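Local coordinates for lumazine protein (Photobacterium kishitanii, PDB 3A35) that binds a lumazine or flavin chromophore and probably acts as an antenna that shifts the bioluminescence of bacterial luciferase to shorter wavelength, at residues G39-V44 / S48-R53. Numbering follows the deposited sequence.
Sequences GTVMLV and SLTVVR. With RBF (riboflavin), chain C.
V41 and T50 face each other as a non-hydrogen-bonded antiparallel pair, their side chains slanting across one another on one face of the hairpin, while riboflavin lies along the edge of 48-53 turned away from 39-44. The touching branches are CG2 of V41 and OG1 of T50, 3.6 Å apart. In T50 the hydroxyl stands anti to the carbonyl carbon (chi1 -56°), which turns OG1 to the flavin and sends CG2 back over the CA of G39. OG1 donates to N5 of riboflavin at 2.9 Å, while the T50 backbone N reaches the ligand's O4 at an N-H...O angle of 159°; one residue thus grips neighbouring acceptors on one edge of the ring system. On the V41/T50 face CD2 of L43 also abuts OG of S48. At the strand edge, the S48 carbonyl O accepts from O2' of the ribityl chain at 2.8 Å.

Between these pairs M42 and L49 exchange two backbone hydrogen bonds, M42 N to L49 O and L49 N to M42 O. On the opposite sheet face from V41 and T50, CD1 of L49 lies 3.9 Å from CB of buried V44, the two side chains crossing at about a right angle beside F72. The sister methyl CD2 sits over the isoalloxazine face, 3.4 Å from N3; V41 CG1 rises on that same side of the ring plane at the benzenoid end, just beyond the ring margin, 3.8 Å from C7M. V51 N donates to T40 O, and G39, whose positive phi (89°) suits glycine, donates to V51 O.

The hairpin belongs to the six-stranded N-terminal barrel shared with riboflavin synthase. Chi1 of T50 sets OG1 relative to its backbone N, and the M42-L49 and T40-V51 bonds flanking it probably steady the strand. Two donors for N5 and O4 and one acceptor for O2' are consistent with holding ring and ribityl chain together.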
loop_
_atom_site.group_PDB
_atom_site.type_symbol
_atom_site.label_atom_id
_atom_site.label_comp_id
_atom_site.label_asym_id
_atom_site.label_seq_id
_atom_site.Cartn_x
_atom_site.Cartn_y
_atom_site.Cartn_z
ATOM N N GLY A 39 0.181 -19.194 4.223
ATOM C CA GLY A 39 -0.960 -19.195 3.400
ATOM C C GLY A 39 -1.953 -18.068 3.554
ATOM O O GLY A 39 -2.881 -17.836 2.786
ATOM N N THR A 40 -1.786 -17.230 4.626
ATOM C CA THR A 40 -2.567 -16.022 4.754
ATOM C C THR A 40 -2.360 -15.141 3.551
ATOM O O THR A 40 -1.229 -14.939 3.083
ATOM C CB THR A 40 -2.131 -15.205 5.948
ATOM O OG1 THR A 40 -2.463 -15.908 7.180
ATOM C CG2 THR A 40 -2.691 -13.775 5.971
ATOM N N VAL A 41 -3.455 -14.619 3.022
ATOM C CA VAL A 41 -3.429 -13.680 1.906
ATOM C C VAL A 41 -3.841 -12.365 2.545
ATOM O O VAL A 41 -4.915 -12.194 3.097
ATOM C CB VAL A 41 -4.424 -14.080 0.790
ATOM C CG1 VAL A 41 -4.402 -12.978 -0.259
ATOM C CG2 VAL A 41 -3.907 -15.329 0.155
ATOM N N MET A 42 -2.985 -11.355 2.522
ATOM C CA MET A 42 -3.191 -10.058 3.191
ATOM C C MET A 42 -2.632 -8.992 2.337
ATOM O O MET A 42 -1.947 -9.275 1.255
ATOM C CB MET A 42 -2.528 -10.016 4.581
ATOM C CG MET A 42 -0.966 -10.223 4.463
ATOM S SD MET A 42 -0.143 -10.096 6.074
ATOM C CE MET A 42 -0.405 -8.371 6.469
ATOM N N LEU A 43 -2.932 -7.749 2.683
ATOM C CA LEU A 43 -2.359 -6.607 1.913
ATOM C C LEU A 43 -1.057 -6.084 2.480
ATOM O O LEU A 43 -0.946 -5.756 3.655
ATOM C CB LEU A 43 -3.344 -5.431 1.860
ATOM C CG LEU A 43 -4.712 -5.804 1.288
ATOM C CD1 LEU A 43 -5.484 -4.459 1.113
ATOM C CD2 LEU A 43 -4.646 -6.511 -0.072
ATOM N N VAL A 44 -0.085 -5.997 1.569
ATOM C CA VAL A 44 1.198 -5.387 1.920
ATOM C C VAL A 44 1.373 -4.210 0.948
ATOM O O VAL A 44 1.342 -4.375 -0.289
ATOM C CB VAL A 44 2.347 -6.400 1.668
ATOM C CG1 VAL A 44 3.698 -5.640 2.037
ATOM C CG2 VAL A 44 2.168 -7.593 2.544
ATOM N N SER A 48 -2.385 -7.640 -2.598
ATOM C CA SER A 48 -2.614 -8.960 -2.061
ATOM C C SER A 48 -1.349 -9.834 -2.305
ATOM O O SER A 48 -0.966 -10.066 -3.452
ATOM C CB SER A 48 -3.811 -9.636 -2.716
ATOM O OG SER A 48 -5.037 -9.070 -2.230
ATOM N N LEU A 49 -0.845 -10.422 -1.223
ATOM C CA LEU A 49 0.302 -11.366 -1.223
ATOM C C LEU A 49 0.013 -12.481 -0.259
ATOM O O LEU A 49 -0.728 -12.334 0.720
ATOM C CB LEU A 49 1.643 -10.687 -0.824
ATOM C CG LEU A 49 2.069 -9.505 -1.692
ATOM C CD1 LEU A 49 3.353 -8.883 -1.100
ATOM C CD2 LEU A 49 2.355 -9.938 -3.170
ATOM N N THR A 50 0.644 -13.606 -0.526
ATOM C CA THR A 50 0.446 -14.837 0.290
ATOM C C THR A 50 1.655 -15.106 1.187
ATOM O O THR A 50 2.773 -15.167 0.681
ATOM C CB THR A 50 0.266 -16.022 -0.731
ATOM O OG1 THR A 50 -0.826 -15.690 -1.603
ATOM C CG2 THR A 50 -0.054 -17.313 0.139
ATOM N N VAL A 51 1.416 -15.342 2.457
ATOM C CA VAL A 51 2.589 -15.660 3.295
ATOM C C VAL A 51 3.188 -17.021 2.915
ATOM O O VAL A 51 2.400 -18.012 2.872
ATOM C CB VAL A 51 2.145 -15.650 4.769
ATOM C CG1 VAL A 51 3.252 -16.129 5.688
ATOM C CG2 VAL A 51 1.596 -14.288 5.225
ATOM N N VAL A 52 4.490 -17.039 2.725
ATOM C CA VAL A 52 5.164 -18.297 2.349
ATOM C C VAL A 52 5.811 -18.923 3.595
ATOM O O VAL A 52 5.947 -20.148 3.582
ATOM C CB VAL A 52 6.278 -17.924 1.345
ATOM C CG1 VAL A 52 7.450 -18.957 1.379
ATOM C CG2 VAL A 52 5.635 -17.630 -0.023
ATOM N N ARG A 53 6.245 -18.170 4.597
ATOM C CA ARG A 53 7.026 -18.777 5.694
ATOM C C ARG A 53 6.942 -17.753 6.812
ATOM O O ARG A 53 6.898 -16.531 6.511
ATOM C CB ARG A 53 8.450 -19.071 5.284
ATOM C CG ARG A 53 9.413 -19.295 6.380
ATOM C CD ARG A 53 10.753 -19.337 5.840
ATOM N NE ARG A 53 11.603 -19.506 6.977
ATOM C CZ ARG A 53 12.812 -18.986 7.120
ATOM N NH1 ARG A 53 13.382 -18.239 6.163
ATOM N NH2 ARG A 53 13.468 -19.351 8.244
HETATM N N1 RBF C . 1.124 -11.721 -6.323
HETATM C C2 RBF C . 2.386 -12.024 -5.953
HETATM O O2 RBF C . 3.383 -11.531 -6.568
HETATM N N3 RBF C . 2.688 -12.822 -4.856
HETATM C C4 RBF C . 1.656 -13.368 -4.054
HETATM O O4 RBF C . 1.981 -14.070 -3.087
HETATM C C4A RBF C . 0.354 -13.099 -4.517
HETATM N N5 RBF C . -0.728 -13.733 -3.794
HETATM C C5A RBF C . -2.018 -13.449 -4.238
HETATM C C6 RBF C . -3.047 -14.164 -3.617
HETATM C C7 RBF C . -4.352 -13.885 -4.112
HETATM C C7M RBF C . -5.480 -14.729 -3.450
HETATM C C8 RBF C . -4.621 -12.979 -5.092
HETATM C C8M RBF C . -6.015 -12.723 -5.485
HETATM C C9 RBF C . -3.549 -12.241 -5.705
HETATM C C9A RBF C . -2.240 -12.557 -5.327
HETATM N N10 RBF C . -1.131 -11.928 -5.987
HETATM C C10 RBF C . 0.132 -12.285 -5.593
HETATM C "C1'" RBF C . -1.286 -11.114 -7.122
HETATM C "C2'" RBF C . -1.128 -9.624 -6.894
HETATM O "O2'" RBF C . -2.057 -9.200 -5.841
HETATM C "C3'" RBF C . -1.428 -8.873 -8.082
HETATM O "O3'" RBF C . -0.447 -9.415 -9.120
HETATM C "C4'" RBF C . -1.044 -7.386 -8.001
HETATM O "O4'" RBF C . -1.987 -6.706 -7.141
HETATM C "C5'" RBF C . -1.081 -6.695 -9.370
HETATM O "O5'" RBF C . -0.606 -5.349 -9.315
#